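Local coordinates for cell division control protein 73 (Saccharomyces cerevisiae, PDB 3V46) that serves in the PAF1 complex, which takes part in transcription initiation and elongation by RNA polymerase II and in transcription-coupled histone modification, at residues F92-F100 / Q129-E137. Numbering follows the deposited sequence.
Sequences FTTGHTWQF and QHVQQWNVE
With CG of Trp-134 anti to the carbonyl carbon (chi1 -67°), the indole reaches into loop 92-100; the Phe-100 ring, its CG also anti to the carbonyl carbon, comes from the opposite direction. The phenyl turns its edge to one face of the indole in a T-shaped pair, planes at 69°, with CE2 of Phe-100 3.6 Å from CH2 of Trp-134. His-130 O and Val-131 CA back the opposite face, toward its rim. At the indole edge, Thr-97 OG1 sits in plane 3.6 Å from CZ2 of Trp-134, and CB of Thr-93 lies 4.1 Å from CZ3. Cut back to alanine, Trp-134 would no longer offer Phe-100 a face, and a gap is likely to open between loop and helix.

The polar tie is at His-130, whose NE2 donates to Gly-95 O at 2.7 Å, nearly straight (165°) and with the acceptor in the imidazole plane, which favours one setting of the ring. CA of Gly-95 meets CG2 of Val-131 at 3.7 Å; its phi is positive, where a CB would jam against the preceding carbonyl O. Gln-99 folds back on the start of the loop: OE1 accepts from Thr-94 N at 3.0 Å while NE2 donates to Phe-92 O, and Thr-94 OG1 closes an ST turn on His-96 N.

In this Ras-like C-terminal domain, the loop leaving strand 88-92 packs on helix 129-133 and the turn into edge strand 136-141. Between those strands runs strand 116-122, where Thr-93 OG1 hydrogen-bonds to Tyr-118 O and Tyr-119 touches Val-131 and Val-136; helix 108-114 adds Phe-112, edge-to-face with Phe-100.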
ATOM      1  N   PHE A  92       2.109  -2.773   0.272  1.00 12.11           N
ATOM      2  CA  PHE A  92       0.988  -3.686   0.356  1.00 12.35           C
ATOM      3  C   PHE A  92       1.496  -5.065  -0.006  1.00 13.71           C
ATOM      4  O   PHE A  92       2.181  -5.231  -1.019  1.00 14.76           O
ATOM      5  CB  PHE A  92      -0.128  -3.284  -0.611  1.00 13.41           C
ATOM      6  CG  PHE A  92      -0.892  -2.054  -0.205  1.00 15.54           C
ATOM      7  CD1 PHE A  92      -0.255  -0.957   0.336  1.00 21.46           C
ATOM      8  CD2 PHE A  92      -2.249  -1.990  -0.382  1.00 20.94           C
ATOM      9  CE1 PHE A  92      -0.975   0.178   0.695  1.00 22.39           C
ATOM     10  CE2 PHE A  92      -2.964  -0.856  -0.030  1.00 21.83           C
ATOM     11  CZ  PHE A  92      -2.328   0.224   0.493  1.00 21.19           C
ATOM     12  N   THR A  93       1.140  -6.065   0.798  1.00 14.62           N
ATOM     13  CA  THR A  93       1.659  -7.410   0.596  1.00 12.90           C
ATOM     14  C   THR A  93       0.620  -8.372   0.042  1.00 15.05           C
ATOM     15  O   THR A  93      -0.568  -8.298   0.363  1.00 18.14           O
ATOM     16  CB  THR A  93       2.194  -8.004   1.909  1.00 20.98           C
ATOM     17  OG1 THR A  93       1.136  -8.051   2.872  1.00 20.32           O
ATOM     18  CG2 THR A  93       3.322  -7.172   2.454  1.00 21.56           C
ATOM     19  N   THR A  94       1.102  -9.283  -0.792  1.00 18.11           N
ATOM     20  CA  THR A  94       0.266 -10.273  -1.450  1.00 21.72           C
ATOM     21  C   THR A  94       0.126 -11.490  -0.576  1.00 23.41           C
ATOM     22  O   THR A  94      -0.809 -12.260  -0.722  1.00 27.83           O
ATOM     23  CB  THR A  94       0.909 -10.755  -2.763  1.00 21.97           C
ATOM     24  OG1 THR A  94       2.176 -11.354  -2.473  1.00 22.64           O
ATOM     25  CG2 THR A  94       1.102  -9.591  -3.724  1.00 24.67           C
ATOM     26  N   GLY A  95       1.089 -11.671   0.320  1.00 21.96           N
ATOM     27  CA  GLY A  95       1.163 -12.881   1.115  1.00 30.14           C
ATOM     28  C   GLY A  95       2.202 -13.871   0.618  1.00 30.38           C
ATOM     29  O   GLY A  95       2.401 -14.899   1.244  1.00 37.40           O
ATOM     30  N   HIS A  96       2.856 -13.582  -0.505  1.00 27.85           N
ATOM     31  CA  HIS A  96       3.933 -14.446  -1.003  1.00 28.24           C
ATOM     32  C   HIS A  96       5.269 -13.882  -0.558  1.00 31.36           C
ATOM     33  O   HIS A  96       5.549 -12.711  -0.794  1.00 31.36           O
ATOM     34  CB  HIS A  96       3.921 -14.517  -2.522  1.00 29.89           C
ATOM     35  CG  HIS A  96       2.687 -15.143  -3.085  1.00 35.14           C
ATOM     36  ND1 HIS A  96       2.023 -14.621  -4.173  1.00 41.38           N
ATOM     37  CD2 HIS A  96       2.000 -16.251  -2.717  1.00 37.20           C
ATOM     38  CE1 HIS A  96       0.977 -15.381  -4.450  1.00 39.49           C
ATOM     39  NE2 HIS A  96       0.935 -16.368  -3.577  1.00 40.10           N
ATOM     40  N   THR A  97       6.108 -14.709   0.063  1.00 35.72           N
ATOM     41  CA  THR A  97       7.390 -14.218   0.541  1.00 38.74           C
ATOM     42  C   THR A  97       8.302 -13.842  -0.629  1.00 37.28           C
ATOM     43  O   THR A  97       9.169 -12.985  -0.489  1.00 39.90           O
ATOM     44  CB  THR A  97       8.092 -15.230   1.462  1.00 45.62           C
ATOM     45  OG1 THR A  97       7.178 -15.666   2.480  1.00 46.84           O
ATOM     46  CG2 THR A  97       9.306 -14.589   2.120  1.00 49.13           C
ATOM     47  N   TRP A  98       8.098 -14.458  -1.793  1.00 33.12           N
ATOM     48  CA  TRP A  98       8.916 -14.123  -2.957  1.00 32.59           C
ATOM     49  C   TRP A  98       8.655 -12.695  -3.447  1.00 30.91           C
ATOM     50  O   TRP A  98       9.399 -12.182  -4.291  1.00 30.16           O
ATOM     51  CB  TRP A  98       8.707 -15.138  -4.095  1.00 35.93           C
ATOM     52  CG  TRP A  98       9.466 -14.820  -5.373  1.00 42.70           C
ATOM     53  CD1 TRP A  98       8.945 -14.313  -6.535  1.00 45.83           C
ATOM     54  CD2 TRP A  98      10.873 -14.993  -5.612  1.00 43.67           C
ATOM     55  NE1 TRP A  98       9.939 -14.162  -7.477  1.00 45.55           N
ATOM     56  CE2 TRP A  98      11.130 -14.571  -6.937  1.00 44.47           C
ATOM     57  CE3 TRP A  98      11.941 -15.459  -4.835  1.00 49.30           C
ATOM     58  CZ2 TRP A  98      12.408 -14.599  -7.498  1.00 47.25           C
ATOM     59  CZ3 TRP A  98      13.211 -15.492  -5.399  1.00 50.86           C
ATOM     60  CH2 TRP A  98      13.433 -15.063  -6.715  1.00 49.76           C
ATOM     61  N   GLN A  99       7.621 -12.047  -2.910  1.00 26.77           N
ATOM     62  CA  GLN A  99       7.323 -10.658  -3.271  1.00 24.80           C
ATOM     63  C   GLN A  99       8.569  -9.785  -3.121  1.00 25.69           C
ATOM     64  O   GLN A  99       8.814  -8.898  -3.930  1.00 26.86           O
ATOM     65  CB  GLN A  99       6.176 -10.071  -2.416  1.00 23.36           C
ATOM     66  CG  GLN A  99       6.002  -8.575  -2.640  1.00 21.06           C
ATOM     67  CD  GLN A  99       4.868  -7.938  -1.843  1.00 20.68           C
ATOM     68  OE1 GLN A  99       3.971  -8.618  -1.348  1.00 21.63           O
ATOM     69  NE2 GLN A  99       4.887  -6.616  -1.753  1.00 19.85           N
ATOM     70  N   PHE A 100       9.360 -10.046  -2.087  1.00 25.34           N
ATOM     71  CA  PHE A 100      10.432  -9.123  -1.704  1.00 24.83           C
ATOM     72  C   PHE A 100      11.811  -9.477  -2.271  1.00 26.54           C
ATOM     73  O   PHE A 100      12.795  -8.815  -1.953  1.00 29.65           O
ATOM     74  CB  PHE A 100      10.503  -9.040  -0.173  1.00 24.79           C
ATOM     75  CG  PHE A 100       9.153  -9.102   0.485  1.00 23.56           C
ATOM     76  CD1 PHE A 100       8.231  -8.086   0.296  1.00 23.44           C
ATOM     77  CD2 PHE A 100       8.795 -10.179   1.279  1.00 24.05           C
ATOM     78  CE1 PHE A 100       6.984  -8.147   0.873  1.00 23.93           C
ATOM     79  CE2 PHE A 100       7.545 -10.229   1.868  1.00 23.66           C
ATOM     80  CZ  PHE A 100       6.639  -9.214   1.653  1.00 23.14           C
ATOM     81  N   GLN A 129      -0.315 -18.194   8.036  1.00 34.57           N
ATOM     82  CA  GLN A 129       0.432 -18.095   9.280  1.00 37.29           C
ATOM     83  C   GLN A 129       1.676 -17.218   9.136  1.00 33.26           C
ATOM     84  O   GLN A 129       1.981 -16.431  10.032  1.00 33.34           O
ATOM     85  CB  GLN A 129       0.830 -19.477   9.806  1.00 41.16           C
ATOM     86  CG  GLN A 129       1.419 -19.424  11.212  1.00 46.71           C
ATOM     87  CD  GLN A 129       0.419 -18.922  12.243  1.00 48.65           C
ATOM     88  OE1 GLN A 129       0.648 -17.912  12.907  1.00 48.11           O
ATOM     89  NE2 GLN A 129      -0.694 -19.632  12.382  1.00 55.47           N
ATOM     90  N   HIS A 130       2.396 -17.344   8.023  1.00 29.91           N
ATOM     91  CA  HIS A 130       3.638 -16.594   7.883  1.00 25.40           C
ATOM     92  C   HIS A 130       3.347 -15.102   7.803  1.00 23.71           C
ATOM     93  O   HIS A 130       4.140 -14.292   8.276  1.00 25.00           O
ATOM     94  CB  HIS A 130       4.480 -17.070   6.691  1.00 28.58           C
ATOM     95  CG  HIS A 130       3.783 -16.972   5.373  1.00 30.23           C
ATOM     96  ND1 HIS A 130       2.843 -17.891   4.957  1.00 32.52           N
ATOM     97  CD2 HIS A 130       3.909 -16.078   4.363  1.00 33.07           C
ATOM     98  CE1 HIS A 130       2.405 -17.555   3.756  1.00 33.67           C
ATOM     99  NE2 HIS A 130       3.037 -16.462   3.375  1.00 34.70           N
ATOM    100  N   VAL A 131       2.205 -14.741   7.218  1.00 22.73           N
ATOM    101  CA  VAL A 131       1.798 -13.333   7.152  1.00 20.65           C
ATOM    102  C   VAL A 131       1.407 -12.805   8.540  1.00 20.41           C
ATOM    103  O   VAL A 131       1.703 -11.662   8.900  1.00 18.43           O
ATOM    104  CB  VAL A 131       0.643 -13.144   6.149  1.00 19.18           C
ATOM    105  CG1 VAL A 131       0.117 -11.712   6.178  1.00 22.75           C
ATOM    106  CG2 VAL A 131       1.100 -13.516   4.735  1.00 23.81           C
ATOM    107  N   GLN A 132       0.739 -13.625   9.334  1.00 23.27           N
ATOM    108  CA  GLN A 132       0.384 -13.225  10.684  0.50 26.35           C
ATOM    109  C   GLN A 132       1.633 -12.826  11.471  1.00 24.97           C
ATOM    110  O   GLN A 132       1.599 -11.895  12.277  1.00 23.64           O
ATOM    111  CB  GLN A 132      -0.341 -14.363  11.403  0.50 32.41           C
ATOM    112  CG  GLN A 132      -1.141 -13.904  12.604  0.50 34.45           C
ATOM    113  CD  GLN A 132      -2.386 -13.145  12.209  0.50 39.33           C
ATOM    114  OE1 GLN A 132      -3.364 -13.727  11.750  0.50 42.48           O
ATOM    115  NE2 GLN A 132      -2.351 -11.831  12.372  0.50 37.89           N
ATOM    116  N   GLN A 133       2.743 -13.521  11.232  1.00 23.32           N
ATOM    117  CA  GLN A 133       3.968 -13.238  11.974  1.00 23.76           C
ATOM    118  C   GLN A 133       4.686 -11.981  11.493  1.00 24.15           C
ATOM    119  O   GLN A 133       5.432 -11.366  12.248  1.00 24.09           O
ATOM    120  CB  GLN A 133       4.927 -14.432  11.921  1.00 21.84           C
ATOM    121  CG  GLN A 133       4.346 -15.716  12.503  1.00 21.72           C
ATOM    122  CD  GLN A 133       3.665 -15.471  13.831  1.00 19.40           C
ATOM    123  OE1 GLN A 133       4.267 -14.915  14.752  1.00 20.41           O
ATOM    124  NE2 GLN A 133       2.400 -15.877  13.938  1.00 19.63           N
ATOM    125  N   TRP A 134       4.471 -11.597  10.240  1.00 23.97           N
ATOM    126  CA  TRP A 134       5.092 -10.379   9.729  1.00 23.36           C
ATOM    127  C   TRP A 134       4.591  -9.170  10.486  1.00 20.15           C
ATOM    128  O   TRP A 134       3.418  -9.113  10.889  1.00 20.61           O
ATOM    129  CB  TRP A 134       4.780 -10.159   8.254  1.00 21.66           C
ATOM    130  CG  TRP A 134       5.377 -11.159   7.309  1.00 22.90           C
ATOM    131  CD1 TRP A 134       6.345 -12.089   7.582  1.00 25.68           C
ATOM    132  CD2 TRP A 134       5.027 -11.340   5.930  1.00 23.23           C
ATOM    133  NE1 TRP A 134       6.613 -12.836   6.454  1.00 26.55           N
ATOM    134  CE2 TRP A 134       5.827 -12.386   5.427  1.00 27.11           C
ATOM    135  CE3 TRP A 134       4.122 -10.710   5.070  1.00 24.24           C
ATOM    136  CZ2 TRP A 134       5.737 -12.821   4.106  1.00 26.96           C
ATOM    137  CZ3 TRP A 134       4.039 -11.142   3.758  1.00 22.82           C
ATOM    138  CH2 TRP A 134       4.839 -12.186   3.290  1.00 25.04           C
ATOM    139  N   ASN A 135       5.490  -8.201  10.650  1.00 18.92           N
ATOM    140  CA  ASN A 135       5.171  -6.906  11.213  1.00 20.05           C
ATOM    141  C   ASN A 135       4.456  -6.044  10.187  1.00 20.71           C
ATOM    142  O   ASN A 135       4.975  -5.009   9.761  1.00 19.78           O
ATOM    143  CB  ASN A 135       6.460  -6.216  11.642  1.00 22.59           C
ATOM    144  CG  ASN A 135       6.215  -4.891  12.353  1.00 28.35           C
ATOM    145  OD1 ASN A 135       5.266  -4.751  13.121  1.00 32.76           O
ATOM    146  ND2 ASN A 135       7.079  -3.920  12.103  1.00 32.76           N
ATOM    147  N   VAL A 136       3.278  -6.499   9.782  1.00 18.06           N
ATOM    148  CA  VAL A 136       2.417  -5.753   8.878  1.00 17.80           C
ATOM    149  C   VAL A 136       1.036  -5.573   9.509  1.00 17.48           C
ATOM    150  O   VAL A 136       0.589  -6.379  10.334  1.00 20.67           O
ATOM    151  CB  VAL A 136       2.277  -6.441   7.478  1.00 16.59           C
ATOM    152  CG1 VAL A 136       3.647  -6.632   6.834  1.00 18.21           C
ATOM    153  CG2 VAL A 136       1.510  -7.752   7.573  1.00 20.44           C
ATOM    154  N   GLU A 137       0.362  -4.499   9.125  1.00 17.73           N
ATOM    155  CA  GLU A 137      -0.963  -4.233   9.629  1.00 18.82           C
ATOM    156  C   GLU A 137      -1.967  -4.989   8.771  1.00 18.87           C
ATOM    157  O   GLU A 137      -1.976  -4.837   7.560  1.00 18.02           O
ATOM    158  CB  GLU A 137      -1.227  -2.732   9.594  1.00 25.30           C
ATOM    159  CG  GLU A 137      -2.577  -2.328  10.092  1.00 30.68           C
ATOM    160  CD  GLU A 137      -2.657  -0.850  10.402  1.00 37.43           C
ATOM    161  OE1 GLU A 137      -3.773  -0.320  10.370  1.00 40.93           O
ATOM    162  OE2 GLU A 137      -1.617  -0.215  10.672  1.00 38.79           O
TER